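Local structure of regulatory protein PcrH (Pseudomonas aeruginosa, 2XCB) at residues 32-37 with 62-67; 54-59 with 85-90. The protein binds the chaperone-binding region of the minor translocator protein PopD and probably serves as its chaperone in type III secretion by Pseudomonas aeruginosa. All coordinates share one frame; numbering follows the deposited sequence.

Contact 1. Residues 32-37 with 62-67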
ATOM      1  N   GLY A  32       3.283  15.402   3.746  1.00 32.19           N
ATOM      2  CA  GLY A  32       2.431  16.333   3.000  1.00 31.64           C
ATOM      3  C   GLY A  32       2.059  15.826   1.639  1.00 30.31           C
ATOM      4  O   GLY A  32       1.458  16.552   0.809  1.00 29.31           O
ATOM      5  N   LYS A  33       2.304  14.541   1.427  1.00 30.06           N
ATOM      6  CA  LYS A  33       1.917  13.886   0.202  0.50 30.07           C
ATOM      7  C   LYS A  33       0.425  13.447   0.331  1.00 30.10           C
ATOM      8  O   LYS A  33       0.125  12.220   0.444  1.00 29.18           O
ATOM      9  CB  LYS A  33       2.891  12.718  -0.089  0.50 29.82           C
ATOM     10  CG  LYS A  33       4.305  13.144  -0.631  0.50 30.23           C
ATOM     11  CD  LYS A  33       4.976  12.007  -1.459  0.50 31.32           C
ATOM     12  CE  LYS A  33       6.505  12.175  -1.596  0.50 34.65           C
ATOM     13  NZ  LYS A  33       7.307  11.759  -0.391  0.50 36.36           N
ATOM     14  N   TRP A  34      -0.473  14.417   0.312  1.00 28.63           N
ATOM     15  CA  TRP A  34      -1.862  14.131   0.676  1.00 28.77           C
ATOM     16  C   TRP A  34      -2.664  13.284  -0.313  1.00 28.68           C
ATOM     17  O   TRP A  34      -3.527  12.495   0.087  1.00 27.11           O
ATOM     18  CB  TRP A  34      -2.559  15.409   1.103  1.00 27.99           C
ATOM     19  CG  TRP A  34      -1.853  16.126   2.237  1.00 30.45           C
ATOM     20  CD1 TRP A  34      -1.359  15.580   3.431  1.00 32.36           C
ATOM     21  CD2 TRP A  34      -1.573  17.491   2.289  1.00 34.82           C
ATOM     22  NE1 TRP A  34      -0.805  16.561   4.229  1.00 34.06           N
ATOM     23  CE2 TRP A  34      -0.924  17.750   3.550  1.00 36.41           C
ATOM     24  CE3 TRP A  34      -1.808  18.538   1.410  1.00 36.54           C
ATOM     25  CZ2 TRP A  34      -0.520  18.995   3.925  1.00 38.64           C
ATOM     26  CZ3 TRP A  34      -1.420  19.793   1.797  1.00 43.67           C
ATOM     27  CH2 TRP A  34      -0.773  20.020   3.047  1.00 43.11           C
ATOM     28  N   ASP A  35      -2.387  13.444  -1.612  1.00 29.28           N
ATOM     29  CA  ASP A  35      -3.109  12.653  -2.617  1.00 30.73           C
ATOM     30  C   ASP A  35      -2.786  11.169  -2.552  1.00 28.93           C
ATOM     31  O   ASP A  35      -3.649  10.319  -2.749  1.00 26.44           O
ATOM     32  CB  ASP A  35      -2.778  13.169  -4.021  1.00 32.51           C
ATOM     33  CG  ASP A  35      -3.889  14.013  -4.546  1.00 40.21           C
ATOM     34  OD1 ASP A  35      -4.993  13.410  -4.791  1.00 46.43           O
ATOM     35  OD2 ASP A  35      -3.684  15.260  -4.642  1.00 43.52           O
ATOM     36  N   ASP A  36      -1.519  10.894  -2.308  1.00 26.67           N
ATOM     37  CA  ASP A  36      -1.050   9.533  -2.208  1.00 27.73           C
ATOM     38  C   ASP A  36      -1.523   8.921  -0.904  1.00 26.45           C
ATOM     39  O   ASP A  36      -1.934   7.768  -0.876  1.00 25.46           O
ATOM     40  CB  ASP A  36       0.462   9.508  -2.211  1.00 26.84           C
ATOM     41  CG  ASP A  36       1.046   9.527  -3.642  1.00 28.10           C
ATOM     42  OD1 ASP A  36       0.350   9.671  -4.703  1.00 25.15           O
ATOM     43  OD2 ASP A  36       2.220   9.316  -3.675  1.00 27.23           O
ATOM     44  N   ALA A  37      -1.431   9.695   0.172  1.00 24.86           N
ATOM     45  CA  ALA A  37      -1.883   9.219   1.475  1.00 23.15           C
ATOM     46  C   ALA A  37      -3.396   8.938   1.401  1.00 21.61           C
ATOM     47  O   ALA A  37      -3.884   7.913   1.873  1.00 18.39           O
ATOM     48  CB  ALA A  37      -1.549  10.221   2.538  1.00 22.05           C
ATOM     49  N   ARG A  62      -8.236  14.369   3.181  1.00 19.12           N
ATOM     50  CA  ARG A  62      -9.216  15.145   2.467  1.00 20.30           C
ATOM     51  C   ARG A  62      -9.330  16.601   3.022  1.00 20.70           C
ATOM     52  O   ARG A  62      -9.420  17.585   2.268  1.00 21.73           O
ATOM     53  CB  ARG A  62     -10.544  14.425   2.564  1.00 19.60           C
ATOM     54  CG  ARG A  62     -10.576  13.186   1.659  1.00 21.04           C
ATOM     55  CD  ARG A  62     -11.733  12.291   2.001  1.00 22.87           C
ATOM     56  NE  ARG A  62     -11.893  11.260   0.978  1.00 22.83           N
ATOM     57  CZ  ARG A  62     -12.932  10.431   0.856  1.00 22.90           C
ATOM     58  NH1 ARG A  62     -13.944  10.400   1.743  1.00 18.95           N
ATOM     59  NH2 ARG A  62     -12.885   9.514  -0.121  1.00 21.10           N
ATOM     60  N   GLN A  63      -9.295  16.707   4.342  1.00 20.83           N
ATOM     61  CA  GLN A  63      -9.231  18.026   4.977  1.00 21.28           C
ATOM     62  C   GLN A  63      -8.073  18.863   4.428  1.00 22.35           C
ATOM     63  O   GLN A  63      -8.286  20.010   4.047  1.00 20.43           O
ATOM     64  CB  GLN A  63      -9.125  17.928   6.509  1.00 20.20           C
ATOM     65  CG  GLN A  63      -9.503  19.282   7.200  1.00 19.95           C
ATOM     66  CD  GLN A  63      -9.468  19.202   8.735  1.00 22.73           C
ATOM     67  OE1 GLN A  63      -9.623  18.152   9.303  1.00 21.67           O
ATOM     68  NE2 GLN A  63      -9.275  20.353   9.388  1.00 23.79           N
ATOM     69  N   SER A  64      -6.866  18.281   4.370  1.00 24.47           N
ATOM     70  CA  SER A  64      -5.671  18.999   3.937  1.00 25.43           C
ATOM     71  C   SER A  64      -5.720  19.407   2.472  1.00 26.08           C
ATOM     72  O   SER A  64      -5.031  20.348   2.076  1.00 27.00           O
ATOM     73  CB  SER A  64      -4.444  18.163   4.191  1.00 25.93           C
ATOM     74  OG  SER A  64      -4.064  18.280   5.530  1.00 31.38           O
ATOM     75  N   LEU A  65      -6.524  18.693   1.683  1.00 24.98           N
ATOM     76  CA  LEU A  65      -6.773  18.981   0.276  1.00 24.03           C
ATOM     77  C   LEU A  65      -8.002  19.861   0.052  1.00 23.66           C
ATOM     78  O   LEU A  65      -8.410  20.102  -1.078  1.00 21.92           O
ATOM     79  CB  LEU A  65      -7.040  17.640  -0.454  1.00 23.98           C
ATOM     80  CG  LEU A  65      -5.794  16.757  -0.633  1.00 27.06           C
ATOM     81  CD1 LEU A  65      -6.257  15.364  -1.130  1.00 25.40           C
ATOM     82  CD2 LEU A  65      -4.820  17.437  -1.636  1.00 28.54           C
ATOM     83  N   GLY A  66      -8.650  20.279   1.117  1.00 22.70           N
ATOM     84  CA  GLY A  66      -9.820  21.164   0.937  1.00 23.05           C
ATOM     85  C   GLY A  66     -11.051  20.462   0.538  1.00 22.12           C
ATOM     86  O   GLY A  66     -12.036  21.106   0.090  1.00 24.05           O
ATOM     87  N   LEU A  67     -11.083  19.136   0.692  1.00 21.80           N
ATOM     88  CA  LEU A  67     -12.291  18.423   0.354  1.00 20.47           C
ATOM     89  C   LEU A  67     -13.142  18.257   1.623  1.00 19.89           C
ATOM     90  O   LEU A  67     -13.304  17.144   2.097  1.00 17.06           O
ATOM     91  CB  LEU A  67     -11.953  17.007  -0.195  1.00 22.36           C
ATOM     92  CG  LEU A  67     -11.172  17.097  -1.497  1.00 25.06           C
ATOM     93  CD1 LEU A  67     -10.743  15.680  -1.927  1.00 27.46           C
ATOM     94  CD2 LEU A  67     -12.055  17.799  -2.606  1.00 27.82           C
TER
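Ser-64 sets its CB over one face of the Trp-34 indole, 3.6 Å from the centroid of the five-membered ring and only 16° off the ring normal, a CH-pi contact. Its closest ring atom is Trp-34 CD2, 3.5 Å from Ser-64 CB, at the fusion of the two rings. Across the opposite face, toward the rim, lies the carbonyl oxygen of Gly-32, leaving the indole between a methylene and a peptide oxygen. Trp-34 CG stands beside the backbone N (chi1 -56°), which raises the indole from the first turn of helix 34-47 against the last turn of helix 52-64. Leu-65 packs beside the root of the same side chain: its CG lies 3.9 Å from Trp-34 CB, and its CD2 sits at the edge of the indole, near the ring plane. The same methyl reaches Asp-35 OD2 at 3.9 Å, the two side chains crossing at about a right angle. Beyond Leu-65, Gly-66 closes helix 52-64 in a Schellman motif. No hydrogen bond joins the two segments; in this tetratricopeptide-repeat (TPR) type array, the N-terminal end of helix 34-47 and the C-terminal end of helix 52-64 meet at the surface through dispersion and CH-pi contact.

Contact 2. Residues 54-59 with 85-90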
ATOM      1  N   TYR A  54      -8.013   4.251  10.180  1.00 18.16           N
ATOM      2  CA  TYR A  54      -8.008   4.409   8.706  1.00 17.51           C
ATOM      3  C   TYR A  54      -8.942   5.556   8.289  1.00 17.80           C
ATOM      4  O   TYR A  54      -8.718   6.235   7.289  1.00 18.21           O
ATOM      5  CB  TYR A  54      -8.465   3.120   7.979  1.00 17.45           C
ATOM      6  CG  TYR A  54      -7.642   1.898   8.324  1.00 17.86           C
ATOM      7  CD1 TYR A  54      -6.388   2.045   8.912  1.00 20.49           C
ATOM      8  CD2 TYR A  54      -8.105   0.599   8.055  1.00 19.01           C
ATOM      9  CE1 TYR A  54      -5.596   0.885   9.270  1.00 23.26           C
ATOM     10  CE2 TYR A  54      -7.304  -0.580   8.417  1.00 19.98           C
ATOM     11  CZ  TYR A  54      -6.069  -0.383   8.992  1.00 23.83           C
ATOM     12  OH  TYR A  54      -5.308  -1.483   9.332  1.00 25.04           O
ATOM     13  N   PHE A  55     -10.007   5.758   9.054  1.00 19.14           N
ATOM     14  CA  PHE A  55     -11.030   6.783   8.660  1.00 18.46           C
ATOM     15  C   PHE A  55     -10.587   8.182   9.068  1.00 19.22           C
ATOM     16  O   PHE A  55     -10.910   9.189   8.392  1.00 19.55           O
ATOM     17  CB  PHE A  55     -12.401   6.407   9.226  1.00 18.62           C
ATOM     18  CG  PHE A  55     -12.930   5.118   8.603  1.00 19.23           C
ATOM     19  CD1 PHE A  55     -13.565   5.137   7.355  1.00 18.07           C
ATOM     20  CD2 PHE A  55     -12.701   3.908   9.203  1.00 15.86           C
ATOM     21  CE1 PHE A  55     -13.980   3.913   6.714  1.00 17.38           C
ATOM     22  CE2 PHE A  55     -13.126   2.689   8.566  1.00 19.46           C
ATOM     23  CZ  PHE A  55     -13.745   2.695   7.362  1.00 17.88           C
ATOM     24  N   LEU A  56      -9.876   8.222  10.195  1.00 17.54           N
ATOM     25  CA  LEU A  56      -9.127   9.410  10.694  1.00 17.37           C
ATOM     26  C   LEU A  56      -8.131   9.786   9.652  1.00 17.68           C
ATOM     27  O   LEU A  56      -8.042  10.942   9.244  1.00 18.09           O
ATOM     28  CB  LEU A  56      -8.423   9.126  12.068  1.00 17.23           C
ATOM     29  CG  LEU A  56      -7.875  10.463  12.657  1.00 19.36           C
ATOM     30  CD1 LEU A  56      -9.029  11.476  12.863  1.00 18.48           C
ATOM     31  CD2 LEU A  56      -7.092  10.234  13.931  1.00 20.19           C
ATOM     32  N   GLY A  57      -7.333   8.810   9.202  1.00 18.26           N
ATOM     33  CA  GLY A  57      -6.338   9.072   8.115  1.00 17.40           C
ATOM     34  C   GLY A  57      -6.965   9.615   6.801  1.00 17.76           C
ATOM     35  O   GLY A  57      -6.530  10.673   6.253  1.00 16.90           O
ATOM     36  N   LEU A  58      -8.013   8.940   6.348  1.00 16.90           N
ATOM     37  CA  LEU A  58      -8.685   9.344   5.101  1.00 16.65           C
ATOM     38  C   LEU A  58      -9.214  10.770   5.329  1.00 17.79           C
ATOM     39  O   LEU A  58      -9.061  11.682   4.461  1.00 18.39           O
ATOM     40  CB  LEU A  58      -9.808   8.336   4.811  1.00 17.22           C
ATOM     41  CG  LEU A  58     -10.695   8.566   3.565  1.00 14.41           C
ATOM     42  CD1 LEU A  58      -9.813   8.709   2.343  1.00 18.63           C
ATOM     43  CD2 LEU A  58     -11.870   7.541   3.302  1.00 14.68           C
ATOM     44  N   GLY A  59      -9.973  10.957   6.422  1.00 16.46           N
ATOM     45  CA  GLY A  59     -10.482  12.357   6.765  1.00 16.85           C
ATOM     46  C   GLY A  59      -9.430  13.428   6.766  1.00 17.22           C
ATOM     47  O   GLY A  59      -9.620  14.443   6.158  1.00 18.55           O
ATOM     48  N   GLU A  85     -13.267   8.894  20.782  1.00 23.23           N
ATOM     49  CA  GLU A  85     -12.170   9.640  20.144  1.00 22.00           C
ATOM     50  C   GLU A  85     -12.574  11.081  19.826  1.00 21.82           C
ATOM     51  O   GLU A  85     -13.451  11.339  18.960  1.00 19.84           O
ATOM     52  CB  GLU A  85     -11.713   8.858  18.879  1.00 22.43           C
ATOM     53  CG  GLU A  85     -10.806   9.584  17.939  1.00 21.55           C
ATOM     54  CD  GLU A  85      -9.510   9.853  18.639  1.00 27.31           C
ATOM     55  OE1 GLU A  85      -8.746   8.881  18.904  1.00 29.05           O
ATOM     56  OE2 GLU A  85      -9.314  11.044  18.952  1.00 20.78           O
ATOM     57  N   PRO A  86     -11.925  12.039  20.505  1.00 21.70           N
ATOM     58  CA  PRO A  86     -12.207  13.486  20.359  1.00 20.38           C
ATOM     59  C   PRO A  86     -11.759  14.042  19.014  1.00 20.29           C
ATOM     60  O   PRO A  86     -12.320  15.062  18.570  1.00 20.77           O
ATOM     61  CB  PRO A  86     -11.395  14.113  21.505  1.00 20.46           C
ATOM     62  CG  PRO A  86     -10.267  13.115  21.704  1.00 23.07           C
ATOM     63  CD  PRO A  86     -10.959  11.791  21.588  1.00 21.46           C
ATOM     64  N   ARG A  87     -10.797  13.396  18.320  1.00 18.88           N
ATOM     65  CA  ARG A  87     -10.322  13.923  17.036  0.99 17.64           C
ATOM     66  C   ARG A  87     -11.405  14.001  15.968  1.00 18.75           C
ATOM     67  O   ARG A  87     -11.389  14.906  15.162  1.00 19.32           O
ATOM     68  CB  ARG A  87      -9.122  13.168  16.499  1.00 18.63           C
ATOM     69  CG  ARG A  87      -7.865  13.559  17.242  1.00 19.76           C
ATOM     70  CD  ARG A  87      -6.592  12.602  16.995  1.00 22.68           C
ATOM     71  NE  ARG A  87      -6.791  11.279  17.577  1.00 25.33           N
ATOM     72  CZ  ARG A  87      -5.895  10.272  17.540  1.00 29.67           C
ATOM     73  NH1 ARG A  87      -4.739  10.407  16.876  1.00 27.19           N
ATOM     74  NH2 ARG A  87      -6.182   9.109  18.144  1.00 28.33           N
ATOM     75  N   PHE A  88     -12.304  13.034  15.942  1.00 17.30           N
ATOM     76  CA  PHE A  88     -13.351  13.046  14.943  1.00 17.29           C
ATOM     77  C   PHE A  88     -14.192  14.307  15.038  1.00 16.68           C
ATOM     78  O   PHE A  88     -14.283  15.021  14.065  1.00 18.50           O
ATOM     79  CB  PHE A  88     -14.179  11.762  15.046  1.00 17.38           C
ATOM     80  CG  PHE A  88     -13.401  10.499  14.574  1.00 20.38           C
ATOM     81  CD1 PHE A  88     -12.923  10.412  13.249  1.00 21.30           C
ATOM     82  CD2 PHE A  88     -13.067   9.483  15.492  1.00 22.28           C
ATOM     83  CE1 PHE A  88     -12.243   9.254  12.773  1.00 21.74           C
ATOM     84  CE2 PHE A  88     -12.356   8.332  15.088  1.00 23.77           C
ATOM     85  CZ  PHE A  88     -11.934   8.211  13.691  1.00 25.61           C
ATOM     86  N   PRO A  89     -14.854  14.576  16.196  1.00 16.35           N
ATOM     87  CA  PRO A  89     -15.759  15.772  16.130  1.00 16.19           C
ATOM     88  C   PRO A  89     -14.953  17.061  16.079  1.00 15.91           C
ATOM     89  O   PRO A  89     -15.345  18.011  15.499  1.00 14.78           O
ATOM     90  CB  PRO A  89     -16.527  15.689  17.476  1.00 15.55           C
ATOM     91  CG  PRO A  89     -15.822  14.659  18.307  1.00 16.30           C
ATOM     92  CD  PRO A  89     -15.255  13.677  17.289  1.00 13.90           C
ATOM     93  N   PHE A  90     -13.754  17.033  16.625  1.00 13.48           N
ATOM     94  CA  PHE A  90     -12.913  18.212  16.566  1.00 16.18           C
ATOM     95  C   PHE A  90     -12.557  18.568  15.103  1.00 17.88           C
ATOM     96  O   PHE A  90     -12.859  19.721  14.657  1.00 18.04           O
ATOM     97  CB  PHE A  90     -11.604  18.015  17.423  1.00 14.39           C
ATOM     98  CG  PHE A  90     -10.686  19.248  17.432  1.00 20.32           C
ATOM     99  CD1 PHE A  90     -10.918  20.312  18.314  1.00 22.57           C
ATOM    100  CD2 PHE A  90      -9.597  19.361  16.506  1.00 21.55           C
ATOM    101  CE1 PHE A  90     -10.088  21.476  18.329  1.00 19.66           C
ATOM    102  CE2 PHE A  90      -8.806  20.503  16.466  1.00 20.70           C
ATOM    103  CZ  PHE A  90      -9.068  21.593  17.401  1.00 21.68           C
TER
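The peptide-binding site of the TPR-type helical array includes this contact, where the start of helix 87-98 meets the middle of helix 52-64. Leu-56 meets both Arg-87 and Phe-88. Its CG lies anti to the backbone N (chi1 -170°), which carries the two methyls toward helix 87-98. CD2 lies over one face of the Arg-87 guanidinium, 3.5 Å above its plane and offset toward the rim, with Arg-87 NH1 3.8 Å from Leu-56 CD2. CD1 reaches back to the aliphatic root of the same arginine, at CB, and to the ring of Phe-88. That ring comes edge-on to the helix: Phe-88 CE1 is 3.6 Å from Leu-56 N and 3.9 Å from Leu-56 CB, with the backbone N near the ring plane. Tyr-75 of helix 68-81 touches both Leu-56 and Phe-88.

Glu-85 holds the guanidinium from its edge. Arg-87 NE donates to Glu-85 OE2 at 2.9 Å, nearly straight at 172°, while Arg-87 NH2 forms a salt bridge with Glu-85 OE1 at 2.7 Å. This is a side-on grip, the carboxylate oxygens being approached from above their own plane. OE2 also accepts Arg-87 N through its anti lone pair, a capping bond in the turn that leads into the helix. Arg-87 NH1 in turn bonds to the backbone of the bound peptide, and NH2 to one of its polar side chains; an apolar peptide side chain packs on Leu-56. Glu-85 thus acts as a second-shell residue, fixing the rotation of a peptide-binding guanidinium whose face rests on a leucine methyl, and its negative charge would be expected to balance the buried arginine.

Overall arrangement
Both contacts draw on helix 52-64: 54-59 lies in its middle, and 62-67 runs off its C-terminal end, with about 14 Å between the centres of the contacts. Contact 1 joins that end back to the start of helix 34-47, at the surface about 12 Å from the centre of the chain. Contact 2 ties the middle forward to helix 87-98, its centre about 2 Å from that of the chain. Beside contact 1, Lys-33 forms a salt bridge with Asp-16, and Asp-36 hydrogen bonds with Ser-14 and Thr-17, all three of the second subunit. The bound peptide is met from both contacts, through Gln-63 beside contact 1 and through Arg-87 in contact 2.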